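Local coordinates for protein putative oxidoreductase (Gluconobacter oxydans, PDB 3WJ7) that probably works as a nicotinamide-dependent oxidoreductase of the short-chain dehydrogenase/reductase (SDR) superfamily, at residues 180-185 / 216-221; 279-284 / 292-297. All coordinates share one frame; numbering follows the deposited sequence.

Contact 1 (180-185 / 216-221); sequences NPSTPV and NIVHVD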
loop_
_atom_site.group_PDB
_atom_site.type_symbol
_atom_site.label_atom_id
_atom_site.label_comp_id
_atom_site.label_asym_id
_atom_site.label_seq_id
_atom_site.Cartn_x
_atom_site.Cartn_y
_atom_site.Cartn_z
ATOM N N ASN A 180 11.436 2.287 -24.779
ATOM C CA ASN A 180 11.615 2.925 -23.487
ATOM C C ASN A 180 11.774 4.458 -23.687
ATOM O O ASN A 180 12.881 4.975 -23.772
ATOM C CB ASN A 180 12.870 2.370 -22.803
ATOM C CG ASN A 180 12.838 0.848 -22.608
ATOM O OD1 ASN A 180 12.583 0.361 -21.493
ATOM N ND2 ASN A 180 13.122 0.093 -23.668
ATOM N N PRO A 181 10.669 5.194 -23.786
ATOM C CA PRO A 181 10.730 6.658 -23.848
ATOM C C PRO A 181 11.314 7.257 -22.559
ATOM O O PRO A 181 11.174 6.663 -21.499
ATOM C CB PRO A 181 9.267 7.073 -23.915
ATOM C CG PRO A 181 8.486 5.828 -24.208
ATOM C CD PRO A 181 9.292 4.691 -23.691
ATOM N N SER A 182 12.001 8.391 -22.668
ATOM C CA SER A 182 12.445 9.130 -21.503
ATOM C C SER A 182 11.258 9.989 -21.060
ATOM O O SER A 182 10.121 9.529 -21.064
ATOM C CB SER A 182 13.672 9.991 -21.832
ATOM O OG SER A 182 13.395 10.943 -22.862
ATOM N N THR A 183 11.487 11.240 -20.706
ATOM C CA THR A 183 10.385 12.051 -20.237
ATOM C C THR A 183 9.864 13.039 -21.274
ATOM O O THR A 183 10.526 13.996 -21.615
ATOM C CB THR A 183 10.594 12.606 -18.790
ATOM O OG1 THR A 183 10.211 13.993 -18.694
ATOM C CG2 THR A 183 11.970 12.358 -18.253
ATOM N N PRO A 184 8.671 12.761 -21.823
ATOM C CA PRO A 184 8.232 13.484 -23.010
ATOM C C PRO A 184 7.611 14.811 -22.665
ATOM O O PRO A 184 6.832 14.896 -21.754
ATOM C CB PRO A 184 7.166 12.594 -23.576
ATOM C CG PRO A 184 6.572 11.911 -22.369
ATOM C CD PRO A 184 7.716 11.701 -21.419
ATOM N N VAL A 185 7.976 15.841 -23.424
ATOM C CA VAL A 185 7.461 17.173 -23.266
ATOM C C VAL A 185 7.014 17.579 -24.651
ATOM O O VAL A 185 7.545 17.090 -25.652
ATOM C CB VAL A 185 8.578 18.097 -22.762
ATOM C CG1 VAL A 185 8.210 19.548 -22.821
ATOM C CG2 VAL A 185 8.961 17.697 -21.359
ATOM N N ASN A 216 16.199 13.257 -18.713
ATOM C CA ASN A 216 16.353 13.248 -20.129
ATOM C C ASN A 216 14.996 13.639 -20.654
ATOM O O ASN A 216 14.017 12.932 -20.391
ATOM C CB ASN A 216 16.675 11.824 -20.556
ATOM C CG ASN A 216 16.943 11.677 -22.043
ATOM O OD1 ASN A 216 16.087 11.953 -22.882
ATOM N ND2 ASN A 216 18.115 11.167 -22.360
ATOM N N ILE A 217 14.954 14.735 -21.418
ATOM C CA ILE A 217 13.737 15.226 -22.065
ATOM C C ILE A 217 13.689 14.913 -23.559
ATOM O O ILE A 217 14.714 14.927 -24.242
ATOM C CB ILE A 217 13.535 16.715 -21.761
ATOM C CG1 ILE A 217 12.947 16.773 -20.347
ATOM C CG2 ILE A 217 12.557 17.368 -22.735
ATOM C CD1 ILE A 217 13.173 18.068 -19.668
ATOM N N VAL A 218 12.494 14.610 -24.050
ATOM C CA VAL A 218 12.324 14.132 -25.387
ATOM C C VAL A 218 11.035 14.659 -25.905
ATOM O O VAL A 218 10.038 14.640 -25.203
ATOM C CB VAL A 218 12.271 12.590 -25.445
ATOM C CG1 VAL A 218 11.150 12.027 -24.551
ATOM C CG2 VAL A 218 12.134 12.136 -26.881
ATOM N N HIS A 219 11.052 15.145 -27.138
ATOM C CA HIS A 219 9.842 15.657 -27.732
ATOM C C HIS A 219 8.857 14.495 -27.822
ATOM O O HIS A 219 9.232 13.400 -28.220
ATOM C CB HIS A 219 10.118 16.255 -29.116
ATOM C CG HIS A 219 9.074 17.219 -29.559
ATOM N ND1 HIS A 219 7.777 16.830 -29.828
ATOM C CD2 HIS A 219 9.115 18.561 -29.729
ATOM C CE1 HIS A 219 7.058 17.901 -30.131
ATOM N NE2 HIS A 219 7.848 18.961 -30.086
ATOM N N VAL A 220 7.617 14.747 -27.422
ATOM C CA VAL A 220 6.534 13.774 -27.481
ATOM C C VAL A 220 6.343 13.234 -28.894
ATOM O O VAL A 220 6.063 12.042 -29.084
ATOM C CB VAL A 220 5.207 14.357 -26.921
ATOM C CG1 VAL A 220 4.570 15.323 -27.901
ATOM C CG2 VAL A 220 4.207 13.260 -26.614
ATOM N N ASP A 221 6.512 14.101 -29.890
ATOM C CA ASP A 221 6.370 13.685 -31.314
ATOM C C ASP A 221 7.529 12.808 -31.765
ATOM O O ASP A 221 7.412 12.033 -32.694
ATOM C CB ASP A 221 6.182 14.900 -32.220
ATOM C CG ASP A 221 4.794 15.553 -32.037
ATOM O OD1 ASP A 221 3.840 14.802 -31.788
ATOM O OD2 ASP A 221 4.643 16.798 -32.136
#
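Ser182 fills the hollow beside Asn216 and Val218. Its CB packs on the Asn216 side chain, 3.7 Å from Asn216 CG, while OG, standing between backbone N and carbonyl carbon (chi1 60°), donates to Asn216 OD1 at 2.9 Å from above the carbonyl plane. Beyond this corner strands 176-185 and 214-219 of the Rossmann-type sheet run parallel, and their knobs alternate between two faces. On one, Pro184 CB sits across from Val218 and Val220, 4.1 Å from Val218 CG1 and 4.3 Å from Val220 CB; helix 24-35 covers this side through Phe24 and Val25. Thr183 and Ile217 point to the other face. At the strand end Val185 leans in obliquely, its CG2 3.9 Å from Ile217 CG2, with helices 194-203 and 324-337 packed on Val185.

Backbone bonds zip the pair: Thr183 N to Asn216 O, Val218 N to Thr183 O, Val185 N to Val218 O. The last of the series, Val220 N to Val185 O (2.9 Å), ties the strand to the first turn of helix 220-233, into which strand 214-219 runs directly. Val185 O also lies over one face of the His219 ring. Asn216 OD1 takes a second bond from Gly244 N, and ND2 reaches Asn246 OD1, so an alanine here would probably leave the Ser182 hydroxyl and the Gly244 amide without their acceptor and open a gap beside Ser182 CB.

His219 caps the helix: ND1 accepts from Asp221 N, which lies in the plane of the ring, at 3.0 Å. With ND1 used as acceptor, NE2 is likely to carry a hydrogen, which suits its bond to Asp330 OD2.

Contact 2 (279-284 / 292-297); sequences LVSEWL and PRVTRE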
loop_
_atom_site.group_PDB
_atom_site.type_symbol
_atom_site.label_atom_id
_atom_site.label_comp_id
_atom_site.label_asym_id
_atom_site.label_seq_id
_atom_site.Cartn_x
_atom_site.Cartn_y
_atom_site.Cartn_z
ATOM N N LEU A 279 17.570 11.085 7.364
ATOM C CA LEU A 279 17.954 10.654 8.666
ATOM C C LEU A 279 16.803 10.814 9.644
ATOM O O LEU A 279 16.517 9.906 10.387
ATOM C CB LEU A 279 19.151 11.454 9.120
ATOM C CG LEU A 279 19.934 10.925 10.309
ATOM C CD1 LEU A 279 20.536 9.564 9.946
ATOM C CD2 LEU A 279 20.992 11.975 10.672
ATOM N N VAL A 280 16.138 11.957 9.619
ATOM C CA VAL A 280 15.053 12.220 10.544
ATOM C C VAL A 280 13.932 11.235 10.278
ATOM O O VAL A 280 13.391 10.606 11.197
ATOM C CB VAL A 280 14.538 13.675 10.439
ATOM C CG1 VAL A 280 13.433 13.920 11.452
ATOM C CG2 VAL A 280 15.684 14.641 10.699
ATOM N N SER A 281 13.592 11.114 9.009
ATOM C CA SER A 281 12.695 10.069 8.521
ATOM C C SER A 281 12.988 8.659 9.076
ATOM O O SER A 281 12.086 8.011 9.557
ATOM C CB SER A 281 12.707 10.096 6.992
ATOM O OG SER A 281 12.125 8.942 6.458
ATOM N N GLU A 282 14.230 8.190 9.037
ATOM C CA GLU A 282 14.563 6.904 9.659
ATOM C C GLU A 282 14.305 6.935 11.141
ATOM O O GLU A 282 13.788 5.957 11.684
ATOM C CB GLU A 282 16.011 6.505 9.442
ATOM C CG GLU A 282 16.373 6.213 7.993
ATOM C CD GLU A 282 17.871 5.962 7.761
ATOM O OE1 GLU A 282 18.570 5.419 8.663
ATOM O OE2 GLU A 282 18.361 6.297 6.645
ATOM N N TRP A 283 14.640 8.037 11.812
ATOM C CA TRP A 283 14.392 8.082 13.261
ATOM C C TRP A 283 12.929 8.151 13.669
ATOM O O TRP A 283 12.534 7.474 14.602
ATOM C CB TRP A 283 15.277 9.097 14.000
ATOM C CG TRP A 283 16.640 8.475 14.170
ATOM C CD1 TRP A 283 17.781 8.833 13.516
ATOM C CD2 TRP A 283 16.983 7.303 14.964
ATOM N NE1 TRP A 283 18.820 7.990 13.866
ATOM C CE2 TRP A 283 18.363 7.046 14.753
ATOM C CE3 TRP A 283 16.266 6.464 15.846
ATOM C CZ2 TRP A 283 19.047 5.983 15.390
ATOM C CZ3 TRP A 283 16.956 5.397 16.489
ATOM C CH2 TRP A 283 18.324 5.176 16.247
ATOM N N LEU A 284 12.129 8.940 12.956
ATOM C CA LEU A 284 10.683 8.958 13.174
ATOM C C LEU A 284 10.071 7.575 13.015
ATOM O O LEU A 284 9.455 7.069 13.961
ATOM C CB LEU A 284 9.972 9.972 12.275
ATOM C CG LEU A 284 10.337 11.426 12.640
ATOM C CD1 LEU A 284 9.782 12.402 11.611
ATOM C CD2 LEU A 284 9.895 11.787 14.049
ATOM N N PRO A 292 9.971 3.238 7.318
ATOM C CA PRO A 292 10.185 4.565 6.728
ATOM C C PRO A 292 9.917 4.502 5.240
ATOM O O PRO A 292 10.196 3.495 4.633
ATOM C CB PRO A 292 11.653 4.859 7.010
ATOM C CG PRO A 292 12.265 3.531 7.347
ATOM C CD PRO A 292 11.194 2.605 7.832
ATOM N N ARG A 293 9.340 5.541 4.663
ATOM C CA ARG A 293 9.140 5.554 3.222
ATOM C C ARG A 293 10.437 5.921 2.530
ATOM O O ARG A 293 10.638 5.585 1.354
ATOM C CB ARG A 293 8.084 6.581 2.830
ATOM C CG ARG A 293 6.675 6.248 3.295
ATOM C CD ARG A 293 5.685 7.217 2.669
ATOM N NE ARG A 293 5.498 6.915 1.252
ATOM C CZ ARG A 293 5.217 7.818 0.320
ATOM N NH1 ARG A 293 5.088 9.102 0.644
ATOM N NH2 ARG A 293 5.085 7.430 -0.940
ATOM N N VAL A 294 11.300 6.614 3.279
ATOM C CA VAL A 294 12.511 7.217 2.775
ATOM C C VAL A 294 13.633 6.976 3.773
ATOM O O VAL A 294 13.415 7.085 4.964
ATOM C CB VAL A 294 12.243 8.691 2.592
ATOM C CG1 VAL A 294 13.491 9.528 2.735
ATOM C CG2 VAL A 294 11.601 8.907 1.243
ATOM N N THR A 295 14.822 6.604 3.289
ATOM C CA THR A 295 16.012 6.349 4.135
ATOM C C THR A 295 17.234 6.954 3.427
ATOM O O THR A 295 17.137 7.286 2.244
ATOM C CB THR A 295 16.284 4.821 4.309
ATOM O OG1 THR A 295 16.804 4.296 3.103
ATOM C CG2 THR A 295 15.035 4.008 4.598
ATOM N N ARG A 296 18.378 7.066 4.111
ATOM C CA ARG A 296 19.679 7.238 3.414
ATOM C C ARG A 296 19.879 6.319 2.217
ATOM O O ARG A 296 20.321 6.772 1.163
ATOM C CB ARG A 296 20.851 7.059 4.360
ATOM C CG ARG A 296 20.843 8.091 5.476
ATOM C CD ARG A 296 21.848 7.725 6.539
ATOM N NE ARG A 296 21.463 6.494 7.219
ATOM C CZ ARG A 296 22.073 6.003 8.287
ATOM N NH1 ARG A 296 23.114 6.628 8.790
ATOM N NH2 ARG A 296 21.623 4.888 8.849
ATOM N N GLU A 297 19.549 5.040 2.362
ATOM C CA GLU A 297 19.652 4.060 1.259
ATOM C C GLU A 297 18.739 4.459 0.089
ATOM O O GLU A 297 19.036 4.209 -1.071
ATOM C CB GLU A 297 19.343 2.611 1.758
ATOM C CG GLU A 297 19.792 1.477 0.816
ATOM C CD GLU A 297 18.962 0.171 0.901
ATOM O OE1 GLU A 297 17.838 0.087 0.319
ATOM O OE2 GLU A 297 19.455 -0.805 1.524
#
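Glu282 reaches from helix 275-288 to the start of helix 296-302 and meets Arg296 at three nitrogens. Among the charged contacts, Glu282 OE1 forms a salt bridge with Arg296 NH2 at 3.1 Å, weak as a hydrogen bond, while OE2 accepts on its syn side from Arg296 NE at 3.2 Å. The carboxylate and guanidinium planes stand 55° apart, so this is no flat end-on pairing; the arginine chain bends at chi3 (-66°) to bring NE beside OE2. NH2 is shared with Asp201 of the second subunit.

Two further hydrogen bonds involve the backbone. Arg296 N donates to Glu282 OE2 at 2.6 Å, nearly along the C-O axis of that oxygen. Ser281 OG donates to Val294 O at 2.7 Å.

Van der Waals contacts are sparse: Leu279 CD1 lies over one guanidinium face, 4.1 Å from Arg296 NH1, and Pro292 CB rests against the Ser281 turn, 4.1 Å from Ser281 OG.

Thr295 is the N-cap of helix 296-302, its OG1 bonded to Thr298 N. A threonine N-cap, with a glutamate from the preceding helix taking up the next backbone N-H, marks a capped helix start, here where a neighbouring subunit docks.

From the N terminus the chain builds the parallel strands of the Rossmann-type sheet, then reaches strand 176-185. Contact 1 closes a 30-residue excursion that includes helix 194-203 and strand 209-211 and returns as strand 214-219. Later, helix 275-288 runs to its end and a short turn brings 292-297 back, seven residues separating the segments of contact 2. The two loops are in series, neither nesting nor crossing, with nearest atoms about 19 Å apart. Contact 1 joins buried core strands, contact 2 a surface helix and the loop leading into helix 296-302. Arg296 of contact 2 pairs with Asp201 of the second subunit, on that subunit's helix 194-203, the helix carried in the loop of contact 1.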